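Local coordinates for protein galactose mutarotase related enzyme (Lactobacillus acidophilus, PDB 3DCD) that is of unknown exact function but probably binds carbohydrate and may act as an aldose 1-epimerase-like isomerase, at residues G71-A76 with G141-F146; F159-H164 with V237-Q242; A204-L209 with E253-I258. All coordinates share one frame; numbering follows the deposited sequence.

Interaction 1. Residues G71-A76 with G141-F146; sequences GQHGFA and GGHPGF
His73 and His143 meet where the 71-76 loop comes up to strand 136-147 of the smaller sheet of the galactose mutarotase beta-sandwich. In aldose 1-epimerases two histidines line the sugar pocket, and this pair probably occupies a similar place. The loop residue is presented by a type II turn from Gly71 to Gly74, tied by Gly74 N to Gly71 O at 3.0 Å. Along 141-146, Gly141 and Gly142 bond through their backbones to Leu49 and Pro254, and His143 sits in the short loop that follows. With CG anti to the backbone N (chi1 -162°), its imidazole reaches out toward the turn. The CD2 and NE2 edge faces the ring of His73 in an offset edge-to-face pair: the centroids lie 5.4 Å apart and the planes are turned 81° to each other. CE1 of His73 is the atom that touches, 3.9 Å from His143 CD2, and it approaches near the plane of the His143 ring. Gln72 CG covers a face of His73, 3.6 Å above the plane and over its centre. The His143 ring also meets the indole of Trp42, their planes about 30° apart, and packs on Leu49 and Glu253, so its rotation is restrained by neighbours as well as by His73. Further on, the Pro144 ring packs on Phe287 and Met289 of strand 282-292, and Phe146 on Ile252, Met289 and Tyr291. Between the paired imidazoles, His73 NE2 and His143 NE2 stay 4.6 Å apart, not in contact.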
loop_
_atom_site.group_PDB
_atom_site.type_symbol
_atom_site.label_atom_id
_atom_site.label_comp_id
_atom_site.label_asym_id
_atom_site.label_seq_id
_atom_site.Cartn_x
_atom_site.Cartn_y
_atom_site.Cartn_z
ATOM N N GLY A 71 5.333 9.462 12.910
ATOM C CA GLY A 71 6.331 8.878 12.029
ATOM C C GLY A 71 5.782 8.509 10.664
ATOM O O GLY A 71 4.556 8.525 10.421
ATOM N N GLN A 72 6.703 8.165 9.770
ATOM C CA GLN A 72 6.377 7.804 8.400
ATOM C C GLN A 72 5.257 6.761 8.338
ATOM O O GLN A 72 5.284 5.772 9.082
ATOM C CB GLN A 72 7.635 7.277 7.713
ATOM C CG GLN A 72 7.436 6.815 6.293
ATOM C CD GLN A 72 8.745 6.476 5.606
ATOM O OE1 GLN A 72 9.791 6.390 6.236
ATOM N NE2 GLN A 72 8.689 6.302 4.300
ATOM N N HIS A 73 4.269 7.000 7.463
ATOM C CA HIS A 73 3.124 6.085 7.254
ATOM C C HIS A 73 2.168 5.920 8.457
ATOM O O HIS A 73 1.323 5.033 8.458
ATOM C CB HIS A 73 3.592 4.701 6.779
ATOM C CG HIS A 73 4.353 4.718 5.488
ATOM N ND1 HIS A 73 5.466 3.927 5.265
ATOM C CD2 HIS A 73 4.143 5.402 4.338
ATOM C CE1 HIS A 73 5.915 4.139 4.038
ATOM N NE2 HIS A 73 5.130 5.029 3.456
ATOM N N GLY A 74 2.311 6.774 9.468
ATOM C CA GLY A 74 1.406 6.809 10.608
ATOM C C GLY A 74 1.555 5.665 11.581
ATOM O O GLY A 74 2.632 5.056 11.699
ATOM N N PHE A 75 0.470 5.373 12.290
ATOM C CA PHE A 75 0.535 4.396 13.383
ATOM C C PHE A 75 -0.175 3.065 13.121
ATOM O O PHE A 75 -0.012 2.129 13.912
ATOM C CB PHE A 75 0.034 5.004 14.714
ATOM C CG PHE A 75 -1.349 5.619 14.633
ATOM C CD1 PHE A 75 -2.480 4.819 14.437
ATOM C CD2 PHE A 75 -1.519 7.005 14.749
ATOM C CE1 PHE A 75 -3.758 5.377 14.352
ATOM C CE2 PHE A 75 -2.795 7.572 14.671
ATOM C CZ PHE A 75 -3.914 6.758 14.461
ATOM N N ALA A 76 -0.955 2.959 12.041
ATOM C CA ALA A 76 -1.764 1.733 11.819
ATOM C C ALA A 76 -0.941 0.439 11.878
ATOM O O ALA A 76 -1.372 -0.559 12.458
ATOM C CB ALA A 76 -2.551 1.806 10.493
ATOM N N GLY A 141 -3.373 4.332 2.688
ATOM C CA GLY A 141 -2.721 3.681 1.565
ATOM C C GLY A 141 -2.390 2.229 1.877
ATOM O O GLY A 141 -2.329 1.829 3.039
ATOM N N GLY A 142 -2.223 1.438 0.828
ATOM C CA GLY A 142 -1.715 0.065 0.942
ATOM C C GLY A 142 -0.237 0.022 0.566
ATOM O O GLY A 142 0.297 0.977 -0.021
ATOM N N HIS A 143 0.429 -1.079 0.908
ATOM C CA HIS A 143 1.892 -1.188 0.741
ATOM C C HIS A 143 2.291 -2.679 0.589
ATOM O O HIS A 143 3.285 -3.110 1.170
ATOM C CB HIS A 143 2.539 -0.539 1.989
ATOM C CG HIS A 143 3.987 -0.149 1.849
ATOM N ND1 HIS A 143 4.971 -1.034 1.464
ATOM C CD2 HIS A 143 4.626 1.007 2.160
ATOM C CE1 HIS A 143 6.145 -0.420 1.480
ATOM N NE2 HIS A 143 5.967 0.813 1.922
ATOM N N PRO A 144 1.532 -3.472 -0.211
ATOM C CA PRO A 144 1.885 -4.896 -0.293
ATOM C C PRO A 144 3.268 -5.123 -0.932
ATOM O O PRO A 144 3.567 -4.490 -1.942
ATOM C CB PRO A 144 0.803 -5.475 -1.211
ATOM C CG PRO A 144 0.268 -4.303 -1.978
ATOM C CD PRO A 144 0.356 -3.145 -1.046
ATOM N N GLY A 145 4.096 -5.995 -0.338
ATOM C CA GLY A 145 5.341 -6.429 -0.985
ATOM C C GLY A 145 5.151 -7.788 -1.641
ATOM O O GLY A 145 4.683 -8.724 -0.986
ATOM N N PHE A 146 5.497 -7.884 -2.933
ATOM C CA PHE A 146 5.351 -9.121 -3.720
ATOM C C PHE A 146 6.687 -9.728 -4.071
ATOM O O PHE A 146 7.547 -9.031 -4.623
ATOM C CB PHE A 146 4.621 -8.839 -5.032
ATOM C CG PHE A 146 3.297 -8.171 -4.849
ATOM C CD1 PHE A 146 3.102 -6.877 -5.308
ATOM C CD2 PHE A 146 2.263 -8.824 -4.178
ATOM C CE1 PHE A 146 1.858 -6.234 -5.122
ATOM C CE2 PHE A 146 1.022 -8.203 -3.986
ATOM C CZ PHE A 146 0.822 -6.902 -4.472
#

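Interaction 2. Residues F159-H164 with V237-Q242; sequences FYFDMH and VGIWSQ
Phe161 lays one face of its ring over Ile239, and the two side chains cross at a slant. Both branches of the isoleucine take part. CG1 sits over the ring as a CH-pi donor, 4.3 Å from the centroid and 22° off the normal, shifted toward the rim beside CE1 and CZ. CG2 lies over the same face, nearer CD2 and CE2, 4.0 Å from Phe161 CE2. The phenyl group is placed there by a chi1 of 68°, which leaves CG lodged between N and C of its own backbone. One step along, Met163, modelled as selenomethionine, and Val237 lie side by side, pointing opposite ways. The methionine chain runs extended through its second torsion and then bends at chi3 (58°), which brings its terminal methyl CE to 3.9 Å from Val237 CG1. These two pairs join facing sheets of the galactose mutarotase-like beta-sandwich: strand 159-164 belongs to the larger sheet, strand 236-240 to the smaller, and the two run in opposite directions. The nearest backbones, Phe161 and Ile239, keep their CA atoms 9.2 Å apart, and the apolar side chains of the two pairs fill the separation. Tyr207 of strand 205-208 packs against Phe161, Met163 and Ile239, while Leu205 from the same strand and Val216 of strand 214-220 also touch Phe161. Replacing the phenyl group by an alanine here would probably strip CG1 and CG2 of Ile239 of the ring face they rest on and open a gap between the sheets. On the far side of strand 159-164, Tyr160 directs its hydroxyl away from this apolar layer, into a hydrogen bond with Asp221 OD1.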
loop_
_atom_site.group_PDB
_atom_site.type_symbol
_atom_site.label_atom_id
_atom_site.label_comp_id
_atom_site.label_asym_id
_atom_site.label_seq_id
_atom_site.Cartn_x
_atom_site.Cartn_y
_atom_site.Cartn_z
ATOM N N PHE A 159 11.838 -9.294 -14.580
ATOM C CA PHE A 159 10.515 -8.828 -14.184
ATOM C C PHE A 159 10.306 -7.384 -14.561
ATOM O O PHE A 159 11.261 -6.626 -14.755
ATOM C CB PHE A 159 10.288 -9.027 -12.673
ATOM C CG PHE A 159 10.278 -10.471 -12.273
ATOM C CD1 PHE A 159 11.481 -11.148 -12.038
ATOM C CD2 PHE A 159 9.077 -11.168 -12.162
ATOM C CE1 PHE A 159 11.494 -12.501 -11.700
ATOM C CE2 PHE A 159 9.086 -12.534 -11.823
ATOM C CZ PHE A 159 10.288 -13.188 -11.587
ATOM N N TYR A 160 9.048 -6.996 -14.664
ATOM C CA TYR A 160 8.734 -5.628 -15.026
ATOM C C TYR A 160 7.350 -5.302 -14.515
ATOM O O TYR A 160 6.583 -6.208 -14.167
ATOM C CB TYR A 160 8.810 -5.448 -16.554
ATOM C CG TYR A 160 7.875 -6.335 -17.358
ATOM C CD1 TYR A 160 8.302 -7.568 -17.856
ATOM C CD2 TYR A 160 6.571 -5.917 -17.655
ATOM C CE1 TYR A 160 7.430 -8.387 -18.626
ATOM C CE2 TYR A 160 5.697 -6.722 -18.421
ATOM C CZ TYR A 160 6.128 -7.947 -18.891
ATOM O OH TYR A 160 5.255 -8.717 -19.644
ATOM N N PHE A 161 7.044 -4.012 -14.472
ATOM C CA PHE A 161 5.663 -3.569 -14.266
ATOM C C PHE A 161 5.155 -2.803 -15.474
ATOM O O PHE A 161 5.923 -2.184 -16.226
ATOM C CB PHE A 161 5.448 -2.820 -12.935
ATOM C CG PHE A 161 6.125 -1.468 -12.848
ATOM C CD1 PHE A 161 5.422 -0.308 -13.141
ATOM C CD2 PHE A 161 7.462 -1.363 -12.450
ATOM C CE1 PHE A 161 6.023 0.938 -13.048
ATOM C CE2 PHE A 161 8.085 -0.121 -12.363
ATOM C CZ PHE A 161 7.360 1.035 -12.663
ATOM N N ASP A 162 3.854 -2.920 -15.676
ATOM C CA ASP A 162 3.184 -2.359 -16.809
ATOM C C ASP A 162 1.891 -1.737 -16.312
ATOM O O ASP A 162 1.111 -2.375 -15.619
ATOM C CB ASP A 162 2.880 -3.460 -17.823
ATOM C CG ASP A 162 2.682 -2.923 -19.211
ATOM O OD1 ASP A 162 3.025 -1.743 -19.466
ATOM O OD2 ASP A 162 2.183 -3.680 -20.064
HETATM N N MSE A 163 1.661 -0.487 -16.665
HETATM C CA MSE A 163 0.473 0.191 -16.187
HETATM C C MSE A 163 -0.571 0.327 -17.285
HETATM O O MSE A 163 -0.250 0.637 -18.437
HETATM C CB MSE A 163 0.852 1.542 -15.607
HETATM C CG MSE A 163 1.942 1.421 -14.570
HETATM SE SE MSE A 163 2.336 3.133 -13.733
HETATM C CE MSE A 163 0.574 3.471 -13.064
ATOM N N HIS A 164 -1.819 0.046 -16.932
ATOM C CA HIS A 164 -2.932 0.233 -17.847
ATOM C C HIS A 164 -3.909 1.235 -17.213
ATOM O O HIS A 164 -4.090 1.217 -16.002
ATOM C CB HIS A 164 -3.597 -1.114 -18.131
ATOM C CG HIS A 164 -2.655 -2.138 -18.698
ATOM N ND1 HIS A 164 -1.904 -2.985 -17.905
ATOM C CD2 HIS A 164 -2.324 -2.430 -19.979
ATOM C CE1 HIS A 164 -1.164 -3.764 -18.673
ATOM N NE2 HIS A 164 -1.401 -3.448 -19.936
ATOM N N VAL A 237 0.079 6.105 -7.073
ATOM C CA VAL A 237 0.627 4.787 -6.731
ATOM C C VAL A 237 2.138 4.916 -6.543
ATOM O O VAL A 237 2.820 5.604 -7.322
ATOM C CB VAL A 237 0.254 3.701 -7.798
ATOM C CG1 VAL A 237 0.867 4.019 -9.170
ATOM C CG2 VAL A 237 0.704 2.280 -7.345
ATOM N N GLY A 238 2.665 4.286 -5.500
ATOM C CA GLY A 238 4.119 4.229 -5.346
ATOM C C GLY A 238 4.636 2.844 -5.680
ATOM O O GLY A 238 4.013 1.840 -5.322
ATOM N N ILE A 239 5.769 2.793 -6.374
ATOM C CA ILE A 239 6.476 1.539 -6.651
ATOM C C ILE A 239 7.819 1.633 -5.931
ATOM O O ILE A 239 8.551 2.614 -6.124
ATOM C CB ILE A 239 6.751 1.300 -8.186
ATOM C CG1 ILE A 239 5.562 1.703 -9.091
ATOM C CG2 ILE A 239 7.208 -0.164 -8.436
ATOM C CD1 ILE A 239 4.261 0.930 -8.873
ATOM N N TRP A 240 8.165 0.619 -5.131
ATOM C CA TRP A 240 9.353 0.713 -4.295
ATOM C C TRP A 240 9.944 -0.665 -3.993
ATOM O O TRP A 240 9.218 -1.643 -3.834
ATOM C CB TRP A 240 8.995 1.426 -2.969
ATOM C CG TRP A 240 10.082 1.430 -1.889
ATOM C CD1 TRP A 240 11.130 2.312 -1.763
ATOM C CD2 TRP A 240 10.207 0.504 -0.806
ATOM N NE1 TRP A 240 11.894 1.989 -0.649
ATOM C CE2 TRP A 240 11.346 0.886 -0.047
ATOM C CE3 TRP A 240 9.460 -0.609 -0.394
ATOM C CZ2 TRP A 240 11.763 0.182 1.082
ATOM C CZ3 TRP A 240 9.877 -1.310 0.743
ATOM C CH2 TRP A 240 11.015 -0.905 1.466
ATOM N N SER A 241 11.263 -0.722 -3.900
ATOM C CA SER A 241 11.919 -1.847 -3.229
ATOM C C SER A 241 13.125 -1.286 -2.458
ATOM O O SER A 241 13.516 -0.130 -2.684
ATOM C CB SER A 241 12.320 -2.913 -4.244
ATOM O OG SER A 241 12.724 -4.116 -3.591
ATOM N N GLN A 242 13.700 -2.085 -1.559
ATOM C CA GLN A 242 14.750 -1.583 -0.649
ATOM C C GLN A 242 16.016 -1.239 -1.418
ATOM O O GLN A 242 16.311 -1.840 -2.458
ATOM C CB GLN A 242 15.047 -2.603 0.471
ATOM C CG GLN A 242 15.899 -2.071 1.645
ATOM C CD GLN A 242 15.296 -0.833 2.277
ATOM O OE1 GLN A 242 15.475 0.270 1.784
ATOM N NE2 GLN A 242 14.556 -1.021 3.351
#

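Interaction 3. Residues A204-L209 with E253-I258; sequences ALIYEL and EPWWGI
Ile206 and Trp255 meet across an intervening strand of the smaller sheet of the mutarotase sandwich. Strands 205-208 and 249-256 both pair antiparallel with strand 236-240 and so run parallel to each other. Between them lies Gly238, which has no side chain to part the two. At the start of 204-209, Ala204 packs on Trp240. Leu205 points its CB away, toward Phe161 in the sandwich interior. Ile206 carries the contact. Its chain lies nearly perpendicular to the indole, and with CG1 beside the backbone N (chi1 -58°) both branches reach the benzene end of the tryptophan. CG1 lies 3.6 Å from Trp255 CZ3, and CD1 comes in at the ring edge, in plane. The other branch, CG2, is 4.0 Å from Ile258 CD1, so the isoleucine is gripped by two side chains. Tyr207 turns its CB away again, and Glu208 makes a salt bridge with Arg184. Within 253-258, Glu253 touches the indole twice: Glu253 O stands 3.3 Å above the plane, toward the rim, and Glu253 OE1 takes a weak hydrogen bond from Trp255 NE1 at 3.1 Å, bent to 132°.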
loop_
_atom_site.group_PDB
_atom_site.type_symbol
_atom_site.label_atom_id
_atom_site.label_comp_id
_atom_site.label_asym_id
_atom_site.label_seq_id
_atom_site.Cartn_x
_atom_site.Cartn_y
_atom_site.Cartn_z
ATOM N N ALA A 204 11.193 5.586 -3.821
ATOM C CA ALA A 204 9.975 5.139 -4.509
ATOM C C ALA A 204 9.706 5.906 -5.795
ATOM O O ALA A 204 9.975 7.107 -5.870
ATOM C CB ALA A 204 8.764 5.271 -3.574
ATOM N N LEU A 205 9.195 5.203 -6.801
ATOM C CA LEU A 205 8.701 5.833 -8.020
ATOM C C LEU A 205 7.234 6.181 -7.741
ATOM O O LEU A 205 6.443 5.297 -7.436
ATOM C CB LEU A 205 8.830 4.859 -9.200
ATOM C CG LEU A 205 10.217 4.243 -9.408
ATOM C CD1 LEU A 205 10.199 3.166 -10.525
ATOM C CD2 LEU A 205 11.236 5.334 -9.717
ATOM N N ILE A 206 6.880 7.466 -7.825
ATOM C CA ILE A 206 5.536 7.903 -7.470
ATOM C C ILE A 206 4.852 8.450 -8.694
ATOM O O ILE A 206 5.360 9.405 -9.289
ATOM C CB ILE A 206 5.545 9.004 -6.350
ATOM C CG1 ILE A 206 6.242 8.479 -5.087
ATOM C CG2 ILE A 206 4.107 9.476 -6.048
ATOM C CD1 ILE A 206 6.484 9.545 -3.998
ATOM N N TYR A 207 3.712 7.848 -9.056
ATOM C CA TYR A 207 2.972 8.257 -10.252
ATOM C C TYR A 207 1.610 8.837 -9.907
ATOM O O TYR A 207 0.880 8.299 -9.075
ATOM C CB TYR A 207 2.848 7.100 -11.258
ATOM C CG TYR A 207 4.196 6.540 -11.678
ATOM C CD1 TYR A 207 5.023 7.241 -12.553
ATOM C CD2 TYR A 207 4.658 5.322 -11.157
ATOM C CE1 TYR A 207 6.265 6.733 -12.920
ATOM C CE2 TYR A 207 5.899 4.809 -11.513
ATOM C CZ TYR A 207 6.683 5.508 -12.410
ATOM O OH TYR A 207 7.908 4.996 -12.761
ATOM N N GLU A 208 1.308 9.974 -10.531
ATOM C CA GLU A 208 0.014 10.609 -10.423
ATOM C C GLU A 208 -0.951 9.811 -11.285
ATOM O O GLU A 208 -0.696 9.614 -12.473
ATOM C CB GLU A 208 0.110 12.061 -10.912
ATOM C CG GLU A 208 0.904 12.965 -9.935
ATOM C CD GLU A 208 0.940 14.428 -10.352
ATOM O OE1 GLU A 208 0.445 14.766 -11.460
ATOM O OE2 GLU A 208 1.475 15.239 -9.564
ATOM N N LEU A 209 -2.040 9.349 -10.670
ATOM C CA LEU A 209 -3.067 8.569 -11.354
ATOM C C LEU A 209 -4.317 9.404 -11.609
ATOM O O LEU A 209 -4.597 10.354 -10.871
ATOM C CB LEU A 209 -3.438 7.341 -10.525
ATOM C CG LEU A 209 -2.296 6.352 -10.273
ATOM C CD1 LEU A 209 -2.759 5.179 -9.434
ATOM C CD2 LEU A 209 -1.748 5.844 -11.598
ATOM N N GLU A 253 2.062 0.286 -4.262
ATOM C CA GLU A 253 1.390 0.933 -3.135
ATOM C C GLU A 253 0.304 1.943 -3.583
ATOM O O GLU A 253 0.628 3.093 -3.883
ATOM C CB GLU A 253 2.418 1.675 -2.272
ATOM C CG GLU A 253 3.740 0.926 -1.994
ATOM C CD GLU A 253 4.787 1.821 -1.322
ATOM O OE1 GLU A 253 4.413 2.772 -0.586
ATOM O OE2 GLU A 253 5.992 1.550 -1.497
ATOM N N PRO A 254 -0.976 1.531 -3.593
ATOM C CA PRO A 254 -2.038 2.504 -3.930
ATOM C C PRO A 254 -2.246 3.453 -2.755
ATOM O O PRO A 254 -2.375 3.011 -1.615
ATOM C CB PRO A 254 -3.281 1.608 -4.157
ATOM C CG PRO A 254 -2.732 0.176 -4.266
ATOM C CD PRO A 254 -1.535 0.201 -3.328
ATOM N N TRP A 255 -2.260 4.753 -3.036
ATOM C CA TRP A 255 -2.242 5.782 -2.015
ATOM C C TRP A 255 -3.384 6.767 -2.209
ATOM O O TRP A 255 -3.577 7.285 -3.318
ATOM C CB TRP A 255 -0.954 6.615 -2.109
ATOM C CG TRP A 255 0.354 5.956 -1.734
ATOM C CD1 TRP A 255 0.557 4.804 -1.007
ATOM C CD2 TRP A 255 1.648 6.480 -2.035
ATOM N NE1 TRP A 255 1.934 4.573 -0.861
ATOM C CE2 TRP A 255 2.611 5.589 -1.492
ATOM C CE3 TRP A 255 2.088 7.634 -2.722
ATOM C CZ2 TRP A 255 3.989 5.806 -1.623
ATOM C CZ3 TRP A 255 3.466 7.848 -2.848
ATOM C CH2 TRP A 255 4.397 6.940 -2.294
ATOM N N TRP A 256 -4.084 7.048 -1.111
ATOM C CA TRP A 256 -5.051 8.129 -0.992
ATOM C C TRP A 256 -4.458 9.134 0.028
ATOM O O TRP A 256 -5.030 9.400 1.082
ATOM C CB TRP A 256 -6.390 7.573 -0.500
ATOM C CG TRP A 256 -7.070 6.714 -1.530
ATOM C CD1 TRP A 256 -8.028 7.109 -2.424
ATOM C CD2 TRP A 256 -6.817 5.319 -1.797
ATOM N NE1 TRP A 256 -8.394 6.050 -3.234
ATOM C CE2 TRP A 256 -7.660 4.940 -2.872
ATOM C CE3 TRP A 256 -5.948 4.357 -1.237
ATOM C CZ2 TRP A 256 -7.673 3.625 -3.398
ATOM C CZ3 TRP A 256 -5.958 3.061 -1.756
ATOM C CH2 TRP A 256 -6.808 2.705 -2.830
ATOM N N GLY A 257 -3.266 9.636 -0.294
ATOM C CA GLY A 257 -2.493 10.462 0.631
ATOM C C GLY A 257 -1.079 10.458 0.103
ATOM O O GLY A 257 -0.753 9.640 -0.741
ATOM N N ILE A 258 -0.231 11.367 0.590
ATOM C CA ILE A 258 1.138 11.417 0.093
ATOM C C ILE A 258 2.073 12.106 1.081
ATOM O O ILE A 258 1.629 12.847 1.969
ATOM C CB ILE A 258 1.173 12.074 -1.325
ATOM C CG1 ILE A 258 2.495 11.803 -2.065
ATOM C CG2 ILE A 258 0.793 13.550 -1.290
ATOM C CD1 ILE A 258 2.389 12.090 -3.591
#

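How the interactions relate
The three contacts lie along the smaller sheet, whose strands 205-208, 236-240, 249-256 and 136-147 stand side by side. The centres of interactions 2 and 3 are about 11 Å apart. About 12 Å separates the centres of interactions 1 and 3, and about 16 Å those of interactions 1 and 2. Probable hydrogen bonds link interactions 2 and 3: Gly238 O to Glu253 N at 2.7 Å and Ile239 O to Leu205 N at 2.8 Å. Along the chain interaction 1 closes first, whereas 2 and 3 interleave. Interaction 1, probably at the sugar site, thus shares its sheet with the cross-sheet packing of interaction 2 and the within-sheet packing of interaction 3.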